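Local coordinates for methylenetetrahydrofolate--tRNA-(uracil-5-)-methyltransferase TrmFO (Thermus thermophilus, PDB 3G5Q), which probably catalyses the FAD- and folate-dependent methylation of uridine 54 of tRNA to 5-methyluridine, with methylenetetrahydrofolate as carbon donor, at residues 197-202 against 290-295; 315-320 against 386-391; 370-375 against 421-426. All blocks are in the same frame, centred on the assembly; numbering follows the deposited sequence.

Interaction 1: residues 197-202 against 290-295; sequences RRFHQA and IQMIPG
Phe199 and Met292 mark the point where helix and loop come nearest, their CA atoms 6.9 Å apart, and their side chains divide the interface between an aromatic ring and a thioether. The first torsion of Phe199 sets CG anti to its backbone nitrogen (chi1 -175°), which carries the ring off the helix flank to the loop. There the ring has two neighbours of different kinds. Met292 CB lies at its edge, near the ring plane, 4.1 Å from Phe199 CD1, whereas the CG1 branch of Ile293 comes in at a slant, 3.7 Å from Phe199 CE1. Ile293 CD1 follows the same course and touches both CE1 and CZ of the ring. The loop presents these two residues together through a type I beta turn from Ile290 to Ile293, closed by the bond from Ile293 N to Ile290 O at 2.9 Å. In the fold, the contact fastens helix 193-206 to the connection between helix 283-290 and strand 301-313, on the antiparallel sheet, the contact itself lying away from the Rossmann-type FAD site. Strand 187-191 extends the apolar cluster, since Met191 touches both Phe199 and Ile293, and Phe277 adds to the surroundings of the ring. Met292 reaches further along the helix than Ile293 does. Its chain runs extended and then bends at chi3 (69°), turning the methyl group in against the helix backbone. Met292 SD meets Ala202 CB closely, at 3.4 Å, and Met292 CE rests 3.9 Å from Phe199 CA. The same methyl, Met292 CE, sits 3.7 Å from Arg198 O, a carbonyl that accepts Ala202 N within the helix.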
loop_
_atom_site.group_PDB
_atom_site.type_symbol
_atom_site.label_atom_id
_atom_site.label_comp_id
_atom_site.label_asym_id
_atom_site.label_seq_id
_atom_site.Cartn_x
_atom_site.Cartn_y
_atom_site.Cartn_z
ATOM N N ARG A 197 -22.408 -8.356 -23.355
ATOM C CA ARG A 197 -21.808 -9.155 -24.421
ATOM C C ARG A 197 -20.483 -8.588 -24.913
ATOM O O ARG A 197 -19.514 -9.325 -25.125
ATOM C CB ARG A 197 -22.754 -9.285 -25.616
ATOM C CG ARG A 197 -23.473 -10.613 -25.689
ATOM C CD ARG A 197 -23.907 -10.948 -27.117
ATOM N NE ARG A 197 -24.975 -11.949 -27.123
ATOM C CZ ARG A 197 -24.794 -13.249 -26.892
ATOM N NH1 ARG A 197 -23.581 -13.726 -26.637
ATOM N NH2 ARG A 197 -25.831 -14.075 -26.914
ATOM N N ARG A 198 -20.440 -7.281 -25.135
ATOM C CA ARG A 198 -19.206 -6.699 -25.618
ATOM C C ARG A 198 -18.150 -6.643 -24.516
ATOM O O ARG A 198 -16.960 -6.798 -24.780
ATOM C CB ARG A 198 -19.460 -5.331 -26.245
ATOM C CG ARG A 198 -20.038 -5.455 -27.661
ATOM C CD ARG A 198 -20.224 -4.094 -28.291
ATOM N NE ARG A 198 -20.858 -3.175 -27.353
ATOM C CZ ARG A 198 -22.152 -2.871 -27.361
ATOM N NH1 ARG A 198 -22.956 -3.403 -28.275
ATOM N NH2 ARG A 198 -22.637 -2.028 -26.462
ATOM N N PHE A 199 -18.595 -6.440 -23.279
ATOM C CA PHE A 199 -17.679 -6.440 -22.144
ATOM C C PHE A 199 -17.054 -7.817 -21.982
ATOM O O PHE A 199 -15.840 -7.948 -21.827
ATOM C CB PHE A 199 -18.402 -6.025 -20.865
ATOM C CG PHE A 199 -17.495 -5.889 -19.670
ATOM C CD1 PHE A 199 -16.657 -4.786 -19.543
ATOM C CD2 PHE A 199 -17.479 -6.857 -18.684
ATOM C CE1 PHE A 199 -15.825 -4.653 -18.452
ATOM C CE2 PHE A 199 -16.650 -6.734 -17.581
ATOM C CZ PHE A 199 -15.821 -5.629 -17.462
ATOM N N HIS A 200 -17.883 -8.850 -22.032
ATOM C CA HIS A 200 -17.373 -10.200 -21.854
ATOM C C HIS A 200 -16.313 -10.524 -22.891
ATOM O O HIS A 200 -15.269 -11.075 -22.563
ATOM C CB HIS A 200 -18.482 -11.245 -21.916
ATOM C CG HIS A 200 -17.964 -12.645 -21.986
ATOM N ND1 HIS A 200 -17.866 -13.346 -23.170
ATOM C CD2 HIS A 200 -17.477 -13.463 -21.023
ATOM C CE1 HIS A 200 -17.353 -14.539 -22.931
ATOM N NE2 HIS A 200 -17.106 -14.635 -21.636
ATOM N N GLN A 201 -16.564 -10.170 -24.146
ATOM C CA GLN A 201 -15.574 -10.457 -25.173
ATOM C C GLN A 201 -14.299 -9.609 -25.106
ATOM O O GLN A 201 -13.229 -10.095 -25.461
ATOM C CB GLN A 201 -16.175 -10.461 -26.582
ATOM C CG GLN A 201 -16.898 -9.221 -27.025
ATOM C CD GLN A 201 -17.646 -9.489 -28.321
ATOM O OE1 GLN A 201 -17.783 -10.646 -28.724
ATOM N NE2 GLN A 201 -18.123 -8.433 -28.981
ATOM N N ALA A 202 -14.398 -8.358 -24.664
ATOM C CA ALA A 202 -13.184 -7.556 -24.488
ATOM C C ALA A 202 -12.334 -8.182 -23.384
ATOM O O ALA A 202 -11.104 -8.201 -23.445
ATOM C CB ALA A 202 -13.524 -6.105 -24.160
ATOM N N ILE A 290 -12.043 -1.305 -17.805
ATOM C CA ILE A 290 -12.830 -0.562 -16.836
ATOM C C ILE A 290 -13.562 0.597 -17.512
ATOM O O ILE A 290 -14.722 0.876 -17.219
ATOM C CB ILE A 290 -11.947 -0.089 -15.665
ATOM C CG1 ILE A 290 -11.678 -1.271 -14.735
ATOM C CG2 ILE A 290 -12.607 1.042 -14.909
ATOM C CD1 ILE A 290 -10.599 -1.004 -13.744
ATOM N N GLN A 291 -12.889 1.247 -18.448
ATOM C CA GLN A 291 -13.490 2.370 -19.149
ATOM C C GLN A 291 -14.603 1.941 -20.126
ATOM O O GLN A 291 -15.231 2.770 -20.774
ATOM C CB GLN A 291 -12.399 3.239 -19.788
ATOM C CG GLN A 291 -11.516 3.902 -18.712
ATOM C CD GLN A 291 -10.526 4.906 -19.274
ATOM O OE1 GLN A 291 -10.049 4.751 -20.397
ATOM N NE2 GLN A 291 -10.206 5.939 -18.488
ATOM N N MET A 292 -14.879 0.642 -20.185
ATOM C CA MET A 292 -16.042 0.157 -20.920
ATOM C C MET A 292 -17.304 0.106 -20.054
ATOM O O MET A 292 -18.413 0.019 -20.576
ATOM C CB MET A 292 -15.783 -1.239 -21.470
ATOM C CG MET A 292 -14.746 -1.294 -22.569
ATOM S SD MET A 292 -14.574 -3.005 -23.089
ATOM C CE MET A 292 -16.157 -3.277 -23.896
ATOM N N ILE A 293 -17.128 0.144 -18.737
ATOM C CA ILE A 293 -18.242 0.009 -17.804
ATOM C C ILE A 293 -19.029 1.314 -17.652
ATOM O O ILE A 293 -18.441 2.373 -17.415
ATOM C CB ILE A 293 -17.734 -0.434 -16.422
ATOM C CG1 ILE A 293 -17.030 -1.785 -16.527
ATOM C CG2 ILE A 293 -18.882 -0.495 -15.435
ATOM C CD1 ILE A 293 -16.230 -2.159 -15.282
ATOM N N PRO A 294 -20.366 1.243 -17.789
ATOM C CA PRO A 294 -21.167 2.471 -17.695
ATOM C C PRO A 294 -20.992 3.131 -16.338
ATOM O O PRO A 294 -21.151 2.473 -15.314
ATOM C CB PRO A 294 -22.604 1.972 -17.876
ATOM C CG PRO A 294 -22.463 0.712 -18.665
ATOM C CD PRO A 294 -21.194 0.075 -18.141
ATOM N N GLY A 295 -20.658 4.415 -16.343
ATOM C CA GLY A 295 -20.341 5.133 -15.128
ATOM C C GLY A 295 -18.842 5.313 -14.981
ATOM O O GLY A 295 -18.384 6.287 -14.395
#

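Interaction 2: residues 315-320 against 386-391; sequences APRLLG and NPEGFQ
Pro316 and Pro387 bring the two backbones to a CA separation of 5.2 Å, close enough for Pro316 CB to meet Pro387 CB. Each segment is tightly folded: residues 315-318 form a weakly bonded helical turn in which Ala315 O takes both Leu318 N and Leu319 N, while Pro387 to Phe390 make a type II beta turn with Gly389 at positive phi. An Asx turn overlaps its start, Asn386 OD1 receiving Glu388 N at 3.1 Å. Next to the proline pair, Pro316 lies over the face of the Phe390 ring in a CH-pi contact, Pro316 CD 3.4 Å from the Phe390 ring centroid and only 11° off the normal. Tyr381 and Leu382 of helix 374-384 also touch this ring. An alanine in place of Phe390 would probably leave Pro316 without its aromatic platform and open a gap between the helical turn and helix 374-384. The Arg317 chain bends at chi2 and chi3, bringing its guanidinium over Pro387, with Pro387 CB 3.4 Å from the plane, over its centre. Glu388 OE1 meets the edge of that group, 3.3 Å from Arg317 NH1, as a salt bridge with the two planes 74° apart. A proline against one face and a carboxylate at its edge together restrict how the guanidinium can turn; this rather long ion pair lies on the more exposed side, whereas Pro316 and Phe390 are buried, making the contact apolar inside and charged outside.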
loop_
_atom_site.group_PDB
_atom_site.type_symbol
_atom_site.label_atom_id
_atom_site.label_comp_id
_atom_site.label_asym_id
_atom_site.label_seq_id
_atom_site.Cartn_x
_atom_site.Cartn_y
_atom_site.Cartn_z
ATOM N N ALA A 315 -4.283 -4.351 8.125
ATOM C CA ALA A 315 -3.984 -3.143 8.897
ATOM C C ALA A 315 -5.215 -2.475 9.558
ATOM O O ALA A 315 -5.160 -2.076 10.717
ATOM C CB ALA A 315 -3.184 -2.132 8.032
ATOM N N PRO A 316 -6.326 -2.331 8.819
ATOM C CA PRO A 316 -7.490 -1.689 9.448
ATOM C C PRO A 316 -7.984 -2.399 10.727
ATOM O O PRO A 316 -8.542 -1.741 11.605
ATOM C CB PRO A 316 -8.560 -1.745 8.351
ATOM C CG PRO A 316 -7.795 -1.803 7.076
ATOM C CD PRO A 316 -6.517 -2.546 7.373
ATOM N N ARG A 317 -7.779 -3.709 10.829
ATOM C CA ARG A 317 -8.168 -4.451 12.027
ATOM C C ARG A 317 -7.117 -4.414 13.143
ATOM O O ARG A 317 -7.410 -4.819 14.255
ATOM C CB ARG A 317 -8.447 -5.928 11.692
ATOM C CG ARG A 317 -9.382 -6.175 10.523
ATOM C CD ARG A 317 -10.688 -6.899 10.881
ATOM N NE ARG A 317 -11.692 -6.000 11.415
ATOM C CZ ARG A 317 -12.988 -6.038 11.117
ATOM N NH1 ARG A 317 -13.475 -6.925 10.260
ATOM N NH2 ARG A 317 -13.801 -5.162 11.676
ATOM N N LEU A 318 -5.904 -3.943 12.854
ATOM C CA LEU A 318 -4.780 -4.166 13.764
ATOM C C LEU A 318 -3.957 -2.939 14.129
ATOM O O LEU A 318 -3.439 -2.862 15.235
ATOM C CB LEU A 318 -3.828 -5.238 13.206
ATOM C CG LEU A 318 -4.321 -6.690 13.206
ATOM C CD1 LEU A 318 -3.326 -7.603 12.506
ATOM C CD2 LEU A 318 -4.535 -7.149 14.639
ATOM N N LEU A 319 -3.819 -1.993 13.205
ATOM C CA LEU A 319 -2.839 -0.937 13.373
ATOM C C LEU A 319 -3.480 0.434 13.517
ATOM O O LEU A 319 -4.605 0.672 13.059
ATOM C CB LEU A 319 -1.876 -0.915 12.172
ATOM C CG LEU A 319 -1.077 -2.184 11.872
ATOM C CD1 LEU A 319 -0.296 -2.045 10.556
ATOM C CD2 LEU A 319 -0.143 -2.498 13.025
ATOM N N GLY A 320 -2.736 1.348 14.128
ATOM C CA GLY A 320 -3.117 2.749 14.143
ATOM C C GLY A 320 -2.363 3.492 13.057
ATOM O O GLY A 320 -1.479 2.915 12.416
ATOM N N ASN A 386 -11.624 0.081 4.705
ATOM C CA ASN A 386 -12.577 -1.013 4.867
ATOM C C ASN A 386 -11.854 -2.321 5.253
ATOM O O ASN A 386 -11.046 -2.838 4.487
ATOM C CB ASN A 386 -13.373 -1.188 3.564
ATOM C CG ASN A 386 -14.576 -2.113 3.714
ATOM O OD1 ASN A 386 -14.574 -3.026 4.533
ATOM N ND2 ASN A 386 -15.608 -1.876 2.911
ATOM N N PRO A 387 -12.157 -2.869 6.440
ATOM C CA PRO A 387 -11.429 -4.044 6.935
ATOM C C PRO A 387 -11.835 -5.355 6.267
ATOM O O PRO A 387 -11.046 -6.295 6.272
ATOM C CB PRO A 387 -11.830 -4.123 8.421
ATOM C CG PRO A 387 -12.949 -3.128 8.611
ATOM C CD PRO A 387 -13.303 -2.518 7.295
ATOM N N GLU A 388 -13.050 -5.453 5.740
ATOM C CA GLU A 388 -13.486 -6.729 5.174
ATOM C C GLU A 388 -12.776 -6.972 3.842
ATOM O O GLU A 388 -12.946 -6.206 2.912
ATOM C CB GLU A 388 -15.009 -6.766 5.004
ATOM C CG GLU A 388 -15.771 -7.044 6.302
ATOM C CD GLU A 388 -15.446 -8.418 6.903
ATOM O OE1 GLU A 388 -15.490 -8.551 8.144
ATOM O OE2 GLU A 388 -15.144 -9.364 6.139
ATOM N N GLY A 389 -11.956 -8.018 3.771
ATOM C CA GLY A 389 -11.161 -8.284 2.583
ATOM C C GLY A 389 -10.112 -7.228 2.250
ATOM O O GLY A 389 -9.791 -7.035 1.076
ATOM N N PHE A 390 -9.583 -6.539 3.264
ATOM C CA PHE A 390 -8.553 -5.514 3.047
ATOM C C PHE A 390 -7.434 -6.005 2.127
ATOM O O PHE A 390 -6.920 -7.113 2.298
ATOM C CB PHE A 390 -7.967 -5.041 4.396
ATOM C CG PHE A 390 -6.742 -4.149 4.271
ATOM C CD1 PHE A 390 -6.869 -2.804 3.959
ATOM C CD2 PHE A 390 -5.465 -4.658 4.498
ATOM C CE1 PHE A 390 -5.743 -1.976 3.871
ATOM C CE2 PHE A 390 -4.345 -3.852 4.415
ATOM C CZ PHE A 390 -4.483 -2.502 4.098
ATOM N N GLN A 391 -7.068 -5.176 1.148
ATOM C CA GLN A 391 -5.937 -5.463 0.258
ATOM C C GLN A 391 -4.857 -4.396 0.420
ATOM O O GLN A 391 -5.157 -3.278 0.846
ATOM C CB GLN A 391 -6.411 -5.498 -1.201
ATOM C CG GLN A 391 -7.485 -6.523 -1.444
ATOM C CD GLN A 391 -6.951 -7.938 -1.306
ATOM O OE1 GLN A 391 -5.906 -8.263 -1.859
ATOM N NE2 GLN A 391 -7.667 -8.784 -0.566
#

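Interaction 3: residues 370-375 against 421-426; sequences PEESML and LEAFSA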
loop_
_atom_site.group_PDB
_atom_site.type_symbol
_atom_site.label_atom_id
_atom_site.label_comp_id
_atom_site.label_asym_id
_atom_site.label_seq_id
_atom_site.Cartn_x
_atom_site.Cartn_y
_atom_site.Cartn_z
ATOM N N PRO A 370 0.622 14.663 8.369
ATOM C CA PRO A 370 -0.712 15.212 8.097
ATOM C C PRO A 370 -1.392 14.573 6.885
ATOM O O PRO A 370 -0.730 13.944 6.045
ATOM C CB PRO A 370 -0.436 16.701 7.865
ATOM C CG PRO A 370 0.984 16.760 7.418
ATOM C CD PRO A 370 1.703 15.605 8.040
ATOM N N GLU A 371 -2.711 14.727 6.798
ATOM C CA GLU A 371 -3.487 14.069 5.743
ATOM C C GLU A 371 -3.192 14.566 4.319
ATOM O O GLU A 371 -3.516 13.877 3.346
ATOM C CB GLU A 371 -4.988 14.189 6.021
ATOM C CG GLU A 371 -5.481 15.618 6.008
ATOM C CD GLU A 371 -6.996 15.727 5.962
ATOM O OE1 GLU A 371 -7.672 14.739 5.595
ATOM O OE2 GLU A 371 -7.508 16.817 6.286
ATOM N N GLU A 372 -2.594 15.751 4.191
ATOM C CA GLU A 372 -2.189 16.267 2.877
ATOM C C GLU A 372 -0.944 15.578 2.337
ATOM O O GLU A 372 -0.719 15.542 1.127
ATOM C CB GLU A 372 -1.904 17.768 2.924
ATOM C CG GLU A 372 -3.104 18.610 3.228
ATOM C CD GLU A 372 -3.440 18.585 4.695
ATOM O OE1 GLU A 372 -2.498 18.470 5.520
ATOM O OE2 GLU A 372 -4.645 18.669 5.016
ATOM N N SER A 373 -0.110 15.065 3.231
ATOM C CA SER A 373 1.114 14.404 2.791
ATOM C C SER A 373 0.799 12.995 2.324
ATOM O O SER A 373 -0.169 12.378 2.783
ATOM C CB SER A 373 2.156 14.367 3.901
ATOM O OG SER A 373 1.727 13.526 4.949
ATOM N N MET A 374 1.621 12.487 1.413
ATOM C CA MET A 374 1.385 11.165 0.853
ATOM C C MET A 374 1.590 10.097 1.921
ATOM O O MET A 374 0.797 9.165 2.047
ATOM C CB MET A 374 2.304 10.909 -0.340
ATOM C CG MET A 374 1.992 9.614 -1.085
ATOM S SD MET A 374 0.282 9.522 -1.652
ATOM C CE MET A 374 0.147 10.996 -2.641
ATOM N N LEU A 375 2.650 10.228 2.706
ATOM C CA LEU A 375 2.831 9.272 3.788
ATOM C C LEU A 375 1.658 9.369 4.768
ATOM O O LEU A 375 1.151 8.348 5.239
ATOM C CB LEU A 375 4.162 9.476 4.502
ATOM C CG LEU A 375 4.418 8.537 5.675
ATOM C CD1 LEU A 375 4.357 7.075 5.232
ATOM C CD2 LEU A 375 5.762 8.845 6.319
ATOM N N LEU A 421 3.932 18.268 0.149
ATOM C CA LEU A 421 5.334 18.390 0.535
ATOM C C LEU A 421 5.507 19.513 1.560
ATOM O O LEU A 421 6.291 19.403 2.503
ATOM C CB LEU A 421 6.227 18.639 -0.692
ATOM C CG LEU A 421 7.727 18.724 -0.378
ATOM C CD1 LEU A 421 8.231 17.459 0.330
ATOM C CD2 LEU A 421 8.549 19.008 -1.631
ATOM N N GLU A 422 4.759 20.591 1.381
ATOM C CA GLU A 422 4.769 21.674 2.358
ATOM C C GLU A 422 4.214 21.226 3.724
ATOM O O GLU A 422 4.797 21.526 4.760
ATOM C CB GLU A 422 3.985 22.870 1.819
ATOM C CG GLU A 422 4.011 24.087 2.706
ATOM C CD GLU A 422 3.141 25.209 2.158
ATOM O OE1 GLU A 422 2.722 25.118 0.979
ATOM O OE2 GLU A 422 2.876 26.179 2.902
ATOM N N ALA A 423 3.087 20.517 3.731
ATOM C CA ALA A 423 2.530 20.041 4.997
ATOM C C ALA A 423 3.512 19.080 5.653
ATOM O O ALA A 423 3.722 19.129 6.860
ATOM C CB ALA A 423 1.192 19.376 4.796
ATOM N N PHE A 424 4.134 18.219 4.855
ATOM C CA PHE A 424 5.073 17.252 5.414
ATOM C C PHE A 424 6.304 17.933 6.019
ATOM O O PHE A 424 6.763 17.556 7.095
ATOM C CB PHE A 424 5.496 16.214 4.362
ATOM C CG PHE A 424 6.240 15.045 4.941
ATOM C CD1 PHE A 424 5.554 14.013 5.579
ATOM C CD2 PHE A 424 7.618 14.979 4.868
ATOM C CE1 PHE A 424 6.229 12.939 6.114
ATOM C CE2 PHE A 424 8.307 13.898 5.410
ATOM C CZ PHE A 424 7.609 12.881 6.034
ATOM N N SER A 425 6.845 18.923 5.316
ATOM C CA SER A 425 8.020 19.638 5.809
ATOM C C SER A 425 7.729 20.368 7.118
ATOM O O SER A 425 8.562 20.383 8.024
ATOM C CB SER A 425 8.539 20.624 4.764
ATOM O OG SER A 425 8.826 19.961 3.544
ATOM N N ALA A 426 6.544 20.965 7.221
ATOM C CA ALA A 426 6.180 21.671 8.444
ATOM C C ALA A 426 6.062 20.668 9.589
ATOM O O ALA A 426 6.537 20.910 10.700
ATOM C CB ALA A 426 4.874 22.457 8.259
#
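This is a largely apolar docking of a capped helix start against the flank of another helix: residues 370-375 lead into helix 374-384, with Ser373 as its N-cap, and rest on helix 409-429, the centre of the contact lying about 17 Å from the centre of the chain. Phe424 takes the inner half of the contact. Its ring is approached obliquely by Ser373 CB, 3.8 Å from Phe424 CD1, and by Leu375 CD2, 4.1 Å from Phe424 CE1. The Leu375 side chain, about 13 Å from the bound FAD at the nearest atoms, also touches Ala348 and Phe351 of helix 343-361. One residue earlier on helix 409-429, Ala423 turns its methyl toward two side chains. Pro370 CG sits 3.7 Å from Ala423 CB, and Glu372, its chain bent at chi2, brings OE1 to 3.9 Å from the same carbon. The helix start is secured twice over. Ser373 OG accepts Gly376 N, and the carboxylate of Glu70 on helix 63-73 takes the amides of Met374 and Leu375, a placement of negative charge likely to suit a helix N-terminus. With chi1 at 67°, OG stands between its own backbone nitrogen and carbonyl carbon, from where it also reaches back across the type I turn: Ser373 OG donates to Pro370 O at 2.7 Å, in the carbonyl plane, while Ser373 N binds the same oxygen at 3.1 Å.

How the interactions relate
Interactions 2 and 3 flank helix 374-384: residues 370-375 open it and residues 386-391 follow its end, and the two contacts cross along the chain, their nearest atoms about 9 Å apart. Interaction 1 stands apart, in series with both, its centre about 30 Å from that of interaction 2 and about 38 Å from that of interaction 3. All three are partly buried and none has a hydrogen bond between its segments, yet each uses a phenylalanine differently. On the outlying sheet region the partners are methionine and isoleucine; at interaction 2 a proline covers the ring face, with an arginine-glutamate salt bridge beside it; at interaction 3, helix capping accompanies the apolar contacts.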